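SusD homolog (Bacteroides thetaiotaomicron VPI-5482, PDB 3IHV) probably binds carbohydrate at the outer membrane of this gut bacterium and helps in its uptake. Local coordinates at residues N31-D34 against A35-G38; K204-A207 against T208-G211; V214-E217 against S218-E221. All coordinates share one frame; numbering follows the deposited sequence.

Contact 1: residues N31-D34 against A35-G38. With EDO (1,2-ethanediol), chain M.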
ATOM      1  N   ASN A  31      12.167  -3.742  -2.731  1.00  7.30           N
ATOM      2  CA  ASN A  31      10.764  -3.428  -2.908  1.00  7.58           C
ATOM      3  C   ASN A  31      10.070  -4.085  -4.082  1.00  6.41           C
ATOM      4  O   ASN A  31       8.851  -4.224  -4.011  1.00  7.54           O
ATOM      5  CB  ASN A  31      10.544  -1.902  -2.999  1.00  7.20           C
ATOM      6  CG  ASN A  31      10.711  -1.224  -1.657  1.00  9.81           C
ATOM      7  OD1 ASN A  31      10.444  -1.826  -0.609  1.00  9.54           O
ATOM      8  ND2 ASN A  31      11.116   0.023  -1.686  1.00 11.42           N
ATOM      9  N   THR A  32      10.813  -4.444  -5.125  1.00  6.93           N
ATOM     10  CA  THR A  32      10.228  -5.007  -6.352  1.00  7.56           C
ATOM     11  C   THR A  32      10.004  -6.507  -6.273  1.00  7.73           C
ATOM     12  O   THR A  32       9.461  -7.088  -7.201  1.00  8.61           O
ATOM     13  CB  THR A  32      11.057  -4.665  -7.619  1.00  8.01           C
ATOM     14  OG1 THR A  32      12.380  -5.193  -7.494  1.00 10.95           O
ATOM     15  CG2 THR A  32      11.080  -3.132  -7.849  1.00  8.92           C
ATOM     16  N   LEU A  33      10.476  -7.136  -5.203  1.00  9.00           N
ATOM     17  CA  LEU A  33      10.232  -8.567  -5.005  1.00  9.06           C
ATOM     18  C   LEU A  33       8.736  -8.897  -4.956  1.00  8.42           C
ATOM     19  O   LEU A  33       7.921  -8.149  -4.432  1.00  8.57           O
ATOM     20  CB  LEU A  33      10.884  -9.056  -3.721  1.00  9.05           C
ATOM     21  CG  LEU A  33      12.427  -9.153  -3.714  1.00  8.52           C
ATOM     22  CD1 LEU A  33      12.883  -9.258  -2.291  1.00  9.70           C
ATOM     23  CD2 LEU A  33      12.996 -10.320  -4.544  1.00 10.46           C
ATOM     24  N   ASP A  34       8.425 -10.093  -5.441  1.00  8.15           N
ATOM     25  CA  ASP A  34       7.079 -10.610  -5.425  1.00  8.73           C
ATOM     26  C   ASP A  34       6.564 -10.623  -3.976  1.00  8.84           C
ATOM     27  O   ASP A  34       5.430 -10.242  -3.704  1.00  8.76           O
ATOM     28  CB  ASP A  34       7.124 -12.016  -6.046  1.00 10.23           C
ATOM     29  CG  ASP A  34       5.778 -12.494  -6.605  1.00 14.72           C
ATOM     30  OD1 ASP A  34       5.147 -11.779  -7.406  1.00 14.64           O
ATOM     31  OD2 ASP A  34       5.386 -13.632  -6.275  1.00 18.99           O
ATOM     32  N   ALA A  35       7.432 -11.008  -3.035  1.00  7.87           N
ATOM     33  CA  ALA A  35       7.083 -11.061  -1.624  1.00  8.06           C
ATOM     34  C   ALA A  35       6.991  -9.701  -0.939  1.00  7.64           C
ATOM     35  O   ALA A  35       6.603  -9.599   0.228  1.00  9.35           O
ATOM     36  CB  ALA A  35       8.104 -11.969  -0.867  1.00  8.01           C
HETATM   37  N   MSE A  36       7.406  -8.658  -1.644  1.00  7.52           N
HETATM   38  CA  MSE A  36       7.298  -7.268  -1.227  1.00  7.72           C
HETATM   39  C   MSE A  36       6.185  -6.635  -2.088  1.00  8.25           C
HETATM   40  O   MSE A  36       5.077  -7.177  -2.113  1.00  8.30           O
HETATM   41  CB  MSE A  36       8.657  -6.566  -1.363  1.00  7.40           C
HETATM   42  CG  MSE A  36       9.730  -7.177  -0.498  1.00  5.08           C
HETATM   43 SE   MSE A  36       9.558  -6.711   1.379  0.75  4.86          SE
HETATM   44  CE  MSE A  36       9.998  -4.800   1.275  1.00  7.43           C
ATOM     45  N   TYR A  37       6.447  -5.554  -2.829  1.00  8.49           N
ATOM     46  CA  TYR A  37       5.342  -4.845  -3.496  1.00  8.23           C
ATOM     47  C   TYR A  37       4.955  -5.383  -4.864  1.00  8.32           C
ATOM     48  O   TYR A  37       4.004  -4.888  -5.463  1.00  7.92           O
ATOM     49  CB  TYR A  37       5.606  -3.314  -3.476  1.00  8.68           C
ATOM     50  CG  TYR A  37       5.756  -2.826  -2.050  1.00  7.95           C
ATOM     51  CD1 TYR A  37       4.646  -2.598  -1.283  1.00  6.25           C
ATOM     52  CD2 TYR A  37       7.014  -2.682  -1.458  1.00  7.70           C
ATOM     53  CE1 TYR A  37       4.758  -2.225   0.055  1.00  8.95           C
ATOM     54  CE2 TYR A  37       7.135  -2.287  -0.124  1.00  8.82           C
ATOM     55  CZ  TYR A  37       6.021  -2.083   0.618  1.00  9.18           C
ATOM     56  OH  TYR A  37       6.157  -1.728   1.944  1.00  8.76           O
ATOM     57  N   GLY A  38       5.685  -6.377  -5.385  1.00  7.76           N
ATOM     58  CA  GLY A  38       5.287  -6.960  -6.645  1.00  7.51           C
ATOM     59  C   GLY A  38       3.948  -7.694  -6.523  1.00  8.19           C
ATOM     60  O   GLY A  38       3.208  -7.794  -7.515  1.00  7.07           O
TER
HETATM   61  C1  EDO M  22      11.579   0.675  -7.133  1.00 18.98           C
HETATM   62  O1  EDO M  22      11.007   1.964  -7.277  1.00 16.84           O
HETATM   63  C2  EDO M  22      12.192   0.491  -5.758  1.00 21.32           C
HETATM   64  O2  EDO M  22      11.380   0.922  -4.657  1.00 19.03           O
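Leu33 O takes two backbone bonds from the next turn, Met36 N at 2.9 Å and Gly38 N at 3.0 Å. The two donors stand over opposite faces of the carbonyl, and the bond from Gly38 N, five residues on, makes a wide pi-type turn in this weakly bonded short helix. Two residues before Leu33, Asn31 O accepts Tyr37 N at 3.0 Å, which ties the preceding loop to the helix. Among the side chains, the Asn31 amide lies alongside the Tyr37 ring, pointing the same way with the planes 72° apart. Its OD1 meets the ring edge in plane, 3.4 Å from Tyr37 CE2. Bends at chi2 (-76°) and chi3 (-69°) fold the selenomethionine Met36 back until its CE is 3.5 Å from Asn31 OD1. That buried oxygen has no hydrogen-bond partner in the model, whereas Asn31 ND2 donates to an ethanediol O2 at 3.1 Å. The apolar touch is Leu33 CB on Met36 CG, 3.9 Å. Asp34 forms a salt bridge with Arg279 and Tyr37 OH hydrogen-bonds to Glu130. Asn31, Met36 and Tyr37 pack on helix 107-135, Leu33, Ala35 and Met36 on helix 75-101, and the Tyr37 ring meets Phe394 of strand 392-396.

Contact 2: residues K204-A207 against T208-G211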
ATOM      1  N   LYS A 204       2.027   8.614   8.944  1.00  7.29           N
ATOM      2  CA  LYS A 204       1.295   7.331   8.979  1.00  6.86           C
ATOM      3  C   LYS A 204       1.771   6.416  10.116  1.00  7.46           C
ATOM      4  O   LYS A 204       0.990   5.736  10.738  1.00  6.80           O
ATOM      5  CB  LYS A 204       1.305   6.623   7.639  1.00  6.93           C
ATOM      6  CG  LYS A 204       0.535   5.282   7.608  1.00  7.15           C
ATOM      7  CD  LYS A 204       0.431   4.702   6.210  1.00 10.01           C
ATOM      8  CE  LYS A 204      -0.658   5.394   5.422  1.00  9.69           C
ATOM      9  NZ  LYS A 204      -0.968   4.714   4.150  1.00  9.58           N
ATOM     10  N   VAL A 205       3.072   6.414  10.352  1.00  7.15           N
ATOM     11  CA  VAL A 205       3.662   5.660  11.473  1.00  7.22           C
ATOM     12  C   VAL A 205       3.126   6.149  12.776  1.00  6.63           C
ATOM     13  O   VAL A 205       2.682   5.354  13.600  1.00  6.46           O
ATOM     14  CB  VAL A 205       5.214   5.779  11.414  1.00  5.99           C
ATOM     15  CG1 VAL A 205       5.896   5.346  12.749  1.00  7.06           C
ATOM     16  CG2 VAL A 205       5.761   5.038  10.180  1.00  6.91           C
ATOM     17  N   TYR A 206       3.133   7.469  12.996  1.00  7.03           N
ATOM     18  CA  TYR A 206       2.579   7.983  14.232  1.00  5.92           C
ATOM     19  C   TYR A 206       1.097   7.688  14.387  1.00  6.74           C
ATOM     20  O   TYR A 206       0.658   7.346  15.490  1.00  5.97           O
ATOM     21  CB  TYR A 206       2.768   9.494  14.364  1.00  6.05           C
ATOM     22  CG  TYR A 206       4.184   9.973  14.659  1.00  5.53           C
ATOM     23  CD1 TYR A 206       4.918   9.432  15.718  1.00  5.95           C
ATOM     24  CD2 TYR A 206       4.689  11.084  14.033  1.00  4.99           C
ATOM     25  CE1 TYR A 206       6.215   9.895  16.012  1.00  5.12           C
ATOM     26  CE2 TYR A 206       5.948  11.594  14.348  1.00  5.58           C
ATOM     27  CZ  TYR A 206       6.692  11.019  15.363  1.00  6.19           C
ATOM     28  OH  TYR A 206       7.948  11.506  15.668  1.00  7.08           O
ATOM     29  N   ALA A 207       0.325   7.843  13.312  1.00  6.42           N
ATOM     30  CA  ALA A 207      -1.122   7.556  13.391  1.00  6.82           C
ATOM     31  C   ALA A 207      -1.369   6.085  13.789  1.00  7.36           C
ATOM     32  O   ALA A 207      -2.259   5.794  14.584  1.00  8.47           O
ATOM     33  CB  ALA A 207      -1.807   7.873  12.029  1.00  6.94           C
ATOM     34  N   THR A 208      -0.572   5.177  13.245  1.00  7.48           N
ATOM     35  CA  THR A 208      -0.749   3.731  13.498  1.00  7.30           C
ATOM     36  C   THR A 208      -0.338   3.425  14.955  1.00  7.66           C
ATOM     37  O   THR A 208      -1.030   2.697  15.673  1.00  7.65           O
ATOM     38  CB  THR A 208       0.011   2.872  12.474  1.00  8.21           C
ATOM     39  OG1 THR A 208      -0.332   3.275  11.119  1.00  7.29           O
ATOM     40  CG2 THR A 208      -0.267   1.360  12.706  1.00  5.86           C
ATOM     41  N   TRP A 209       0.777   4.018  15.394  1.00  7.63           N
ATOM     42  CA  TRP A 209       1.281   3.899  16.755  1.00  6.44           C
ATOM     43  C   TRP A 209       0.238   4.342  17.769  1.00  6.64           C
ATOM     44  O   TRP A 209       0.121   3.744  18.861  1.00  7.04           O
ATOM     45  CB  TRP A 209       2.544   4.744  16.859  1.00  6.70           C
ATOM     46  CG  TRP A 209       3.434   4.565  18.010  1.00  7.70           C
ATOM     47  CD1 TRP A 209       3.196   3.946  19.219  1.00  8.93           C
ATOM     48  CD2 TRP A 209       4.724   5.145  18.110  1.00  8.29           C
ATOM     49  NE1 TRP A 209       4.314   4.037  20.025  1.00  8.51           N
ATOM     50  CE2 TRP A 209       5.254   4.789  19.368  1.00  6.79           C
ATOM     51  CE3 TRP A 209       5.496   5.919  17.240  1.00  7.96           C
ATOM     52  CZ2 TRP A 209       6.533   5.189  19.777  1.00  8.80           C
ATOM     53  CZ3 TRP A 209       6.777   6.304  17.653  1.00  8.19           C
ATOM     54  CH2 TRP A 209       7.268   5.935  18.898  1.00  8.83           C
ATOM     55  N   ALA A 210      -0.550   5.369  17.406  1.00  5.82           N
ATOM     56  CA  ALA A 210      -1.642   5.862  18.232  1.00  6.34           C
ATOM     57  C   ALA A 210      -2.848   4.924  18.270  1.00  6.17           C
ATOM     58  O   ALA A 210      -3.644   4.984  19.202  1.00  8.44           O
ATOM     59  CB  ALA A 210      -2.103   7.242  17.732  1.00  5.80           C
ATOM     60  N   GLY A 211      -2.993   4.099  17.243  1.00  6.62           N
ATOM     61  CA  GLY A 211      -4.089   3.153  17.151  1.00  5.65           C
ATOM     62  C   GLY A 211      -3.733   1.798  17.706  1.00  6.45           C
ATOM     63  O   GLY A 211      -2.729   1.608  18.410  1.00  6.51           O
TER
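Thr208 is turned about chi1 (-52°) so that OG1 lies beside its own backbone N and opposite the carbonyl carbon, which aims the hydroxyl back down the helix at Lys204 O. Tyr206 and Trp209 are brought together by unlike first torsions: the tyrosine has CG beside its backbone N (chi1 -73°), the indole swings the other way (chi1 -166°), and the two side chains end up alongside each other, pointing in one direction. Lys204 O is gripped twice, by Thr208 OG1 at 2.8 Å and Thr208 N at 3.0 Å, the two donors coming from opposite faces of the carbonyl plane. A serine or threonine hydroxyl bonded to the carbonyl four residues back, as here, is a familiar helix arrangement, and it falls in the last turn of helix 195-210. Regular i to i+4 bonds run beside it, among them Trp209 N to Val205 O at 2.9 Å, before Ala207 O receives weak bonds from Ala210 N and Gly211 N and the helix gives way to a loop. With an alanine at Thr208, Lys204 O is likely to keep just the backbone bond, and a small gap would probably open beside Tyr163 and Phe129, which the threonine touches. In the aromatic pair, Trp209 CE3 lies near the plane of the Tyr206 ring at its edge, 3.9 Å from Tyr206 CD1. Tyr206 OH bonds to Glu167, Trp209 stacks on Tyr163 of the same helix 159-176, and Lys204 NZ reaches across to Asp399 in a salt bridge.

Contact 3: residues V214-E217 against S218-E221. With EDO (1,2-ethanediol), chain H.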
ATOM      1  N   VAL A 214      -0.876  -0.776  19.831  1.00  7.73           N
ATOM      2  CA  VAL A 214      -0.051  -0.067  20.831  1.00  8.74           C
ATOM      3  C   VAL A 214      -0.839   0.974  21.611  1.00  9.57           C
ATOM      4  O   VAL A 214      -0.731   1.077  22.862  1.00  8.79           O
ATOM      5  CB  VAL A 214       1.222   0.501  20.169  1.00  9.34           C
ATOM      6  CG1 VAL A 214       2.031   1.211  21.232  1.00  9.13           C
ATOM      7  CG2 VAL A 214       2.040  -0.641  19.523  1.00  9.35           C
ATOM      8  N   LYS A 215      -1.651   1.723  20.869  1.00 10.22           N
ATOM      9  CA  LYS A 215      -2.557   2.713  21.454  1.00 11.23           C
ATOM     10  C   LYS A 215      -1.859   3.762  22.304  1.00 10.63           C
ATOM     11  O   LYS A 215      -2.287   4.066  23.424  1.00 11.63           O
ATOM     12  CB  LYS A 215      -3.664   2.044  22.276  1.00 11.25           C
ATOM     13  CG  LYS A 215      -4.610   1.205  21.475  1.00 14.29           C
ATOM     14  CD  LYS A 215      -5.505   2.110  20.605  1.00 16.75           C
ATOM     15  N   ASP A 216      -0.790   4.309  21.768  1.00 10.47           N
ATOM     16  CA  ASP A 216      -0.106   5.399  22.436  1.00 10.29           C
ATOM     17  C   ASP A 216      -0.809   6.657  21.915  1.00 10.29           C
ATOM     18  O   ASP A 216      -0.437   7.221  20.886  1.00  9.26           O
ATOM     19  CB  ASP A 216       1.376   5.446  22.105  1.00  9.95           C
ATOM     20  CG  ASP A 216       2.084   6.564  22.836  1.00 11.05           C
ATOM     21  OD1 ASP A 216       1.402   7.515  23.340  1.00 10.35           O
ATOM     22  OD2 ASP A 216       3.322   6.498  22.938  1.00 10.88           O
ATOM     23  N   GLU A 217      -1.816   7.096  22.640  1.00 10.42           N
ATOM     24  CA  GLU A 217      -2.647   8.218  22.165  1.00 11.55           C
ATOM     25  C   GLU A 217      -1.930   9.558  22.017  1.00 10.59           C
ATOM     26  O   GLU A 217      -2.426  10.438  21.297  1.00  9.62           O
ATOM     27  CB  GLU A 217      -3.955   8.274  22.990  1.00 12.64           C
ATOM     28  CG  GLU A 217      -4.835   7.156  22.461  1.00 17.43           C
ATOM     29  CD  GLU A 217      -6.110   6.890  23.199  1.00 24.35           C
ATOM     30  OE1 GLU A 217      -6.368   7.442  24.296  1.00 26.99           O
ATOM     31  OE2 GLU A 217      -6.853   6.057  22.635  1.00 29.96           O
ATOM     32  N   SER A 218      -0.739   9.693  22.622  1.00 10.21           N
ATOM     33  CA  SER A 218       0.087  10.896  22.467  1.00  9.21           C
ATOM     34  C   SER A 218       0.585  11.062  21.041  1.00  8.74           C
ATOM     35  O   SER A 218       0.954  12.171  20.626  1.00  7.94           O
ATOM     36  CB  SER A 218       1.306  10.871  23.428  1.00 11.19           C
ATOM     37  OG  SER A 218       2.294   9.914  23.055  1.00 10.25           O
ATOM     38  N   LYS A 219       0.577   9.980  20.270  1.00  7.11           N
ATOM     39  CA  LYS A 219       1.095  10.048  18.908  1.00  6.64           C
ATOM     40  C   LYS A 219       0.159  10.700  17.897  1.00  7.31           C
ATOM     41  O   LYS A 219       0.584  10.996  16.765  1.00  7.29           O
ATOM     42  CB  LYS A 219       1.581   8.667  18.454  1.00  6.45           C
ATOM     43  CG  LYS A 219       2.685   8.046  19.352  1.00  6.16           C
ATOM     44  CD  LYS A 219       3.862   8.965  19.622  1.00  8.98           C
ATOM     45  CE  LYS A 219       4.860   8.334  20.638  1.00 10.12           C
ATOM     46  NZ  LYS A 219       5.957   9.186  21.129  1.00 10.61           N
ATOM     47  N   TRP A 220      -1.112  10.912  18.253  1.00  7.89           N
ATOM     48  CA  TRP A 220      -1.996  11.625  17.340  1.00  6.88           C
ATOM     49  C   TRP A 220      -1.478  13.045  17.123  1.00  7.24           C
ATOM     50  O   TRP A 220      -1.433  13.564  15.990  1.00  8.03           O
ATOM     51  CB  TRP A 220      -3.415  11.664  17.867  1.00  6.50           C
ATOM     52  CG  TRP A 220      -4.174  10.344  17.845  1.00  4.65           C
ATOM     53  CD1 TRP A 220      -4.666   9.684  18.922  1.00  6.14           C
ATOM     54  CD2 TRP A 220      -4.564   9.592  16.708  1.00  5.47           C
ATOM     55  NE1 TRP A 220      -5.328   8.571  18.532  1.00  4.57           N
ATOM     56  CE2 TRP A 220      -5.269   8.478  17.170  1.00  6.78           C
ATOM     57  CE3 TRP A 220      -4.366   9.735  15.348  1.00  7.56           C
ATOM     58  CZ2 TRP A 220      -5.797   7.533  16.329  1.00  5.35           C
ATOM     59  CZ3 TRP A 220      -4.874   8.767  14.497  1.00  6.37           C
ATOM     60  CH2 TRP A 220      -5.578   7.682  14.986  1.00  6.60           C
ATOM     61  N   GLU A 221      -1.097  13.685  18.207  1.00  6.55           N
ATOM     62  CA  GLU A 221      -0.505  15.001  18.129  1.00  8.15           C
ATOM     63  C   GLU A 221       0.766  14.972  17.279  1.00  7.92           C
ATOM     64  O   GLU A 221       0.981  15.860  16.484  1.00  7.79           O
ATOM     65  CB  GLU A 221      -0.192  15.511  19.533  1.00  7.84           C
ATOM     66  CG  GLU A 221       0.591  16.807  19.551  1.00 10.31           C
ATOM     67  CD  GLU A 221       0.845  17.318  20.930  1.00 11.66           C
ATOM     68  OE1 GLU A 221       0.406  16.682  21.921  1.00 11.08           O
ATOM     69  OE2 GLU A 221       1.478  18.381  21.003  1.00 13.65           O
TER
HETATM   70  C1  EDO H  14       7.585  13.186  19.521  1.00 26.51           C
HETATM   71  O1  EDO H  14       7.629  13.194  20.953  1.00 33.38           O
HETATM   72  C2  EDO H  14       6.653  12.065  19.145  1.00 22.80           C
HETATM   73  O2  EDO H  14       7.337  10.857  19.417  1.00 21.82           O
HETATM   74  O   HOH W   1      -2.227  13.137  20.789  1.00  9.10           O
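An Asx turn, laid over a type I beta turn from Asp216 to Lys219, leads the chain into helix 219-232. Asp216 OD1 accepts Ser218 N at 3.1 Å, the capping bond, and also Ser218 OG at 2.6 Å; both donors arrive from the same face of the carboxylate. The backbone nitrogen meets the oxygen on its anti side, tilted 29° from the carboxylate plane, and the hydroxyl stands 38° out of it. With chi1 at 71°, Ser218 OG sits between its own N and carbonyl carbon, folded back to where the aspartate can reach it. Beneath the cap, Lys219 N closes the beta turn onto Asp216 O at 3.0 Å. Next in line, Trp220 N makes only a weak bond to Glu217 O, and a water takes up the following step, donating to Glu217 O at 2.8 Å and accepting from Glu221 N at 2.9 Å, so it stands in for a direct i to i+4 bond in the first turn. The Lys219 chain, bent at chi2, crosses the carboxylate and sets CE 3.3 Å from Asp216 OD2. Lys219 NZ lies 4.2 Å from Asp216 OD2, too far for a salt bridge; it donates instead to an ethanediol O2 at 2.8 Å and forms a cation-pi contact with Trp209. The Asp216 carboxylate, at the amino end of the helix, is probably ionised, since the helix dipole, two bonds from Ser218 and the nearby lysine would all tend to favour a negative charge.

How the contacts relate
From the N terminus, contact 1 comes first: it rounds off the loop after helix 17-29 and starts helix 34-38, against helices 75-101 and 107-135. Contact 2 follows much later at the end of helix 195-210, and contact 3 lies just beyond, where the connecting loop enters helix 219-232. The three run in series, none nested or crossed. Contact 1 stands apart, its centre about 24 Å from that of contact 2 and about 30 Å from that of contact 3. Contacts 2 and 3 touch: Asp216 N probably bonds to Trp209 O (3.1 Å), Ala210 packs on Trp220, and the loop joining two consecutive helices is thereby closed.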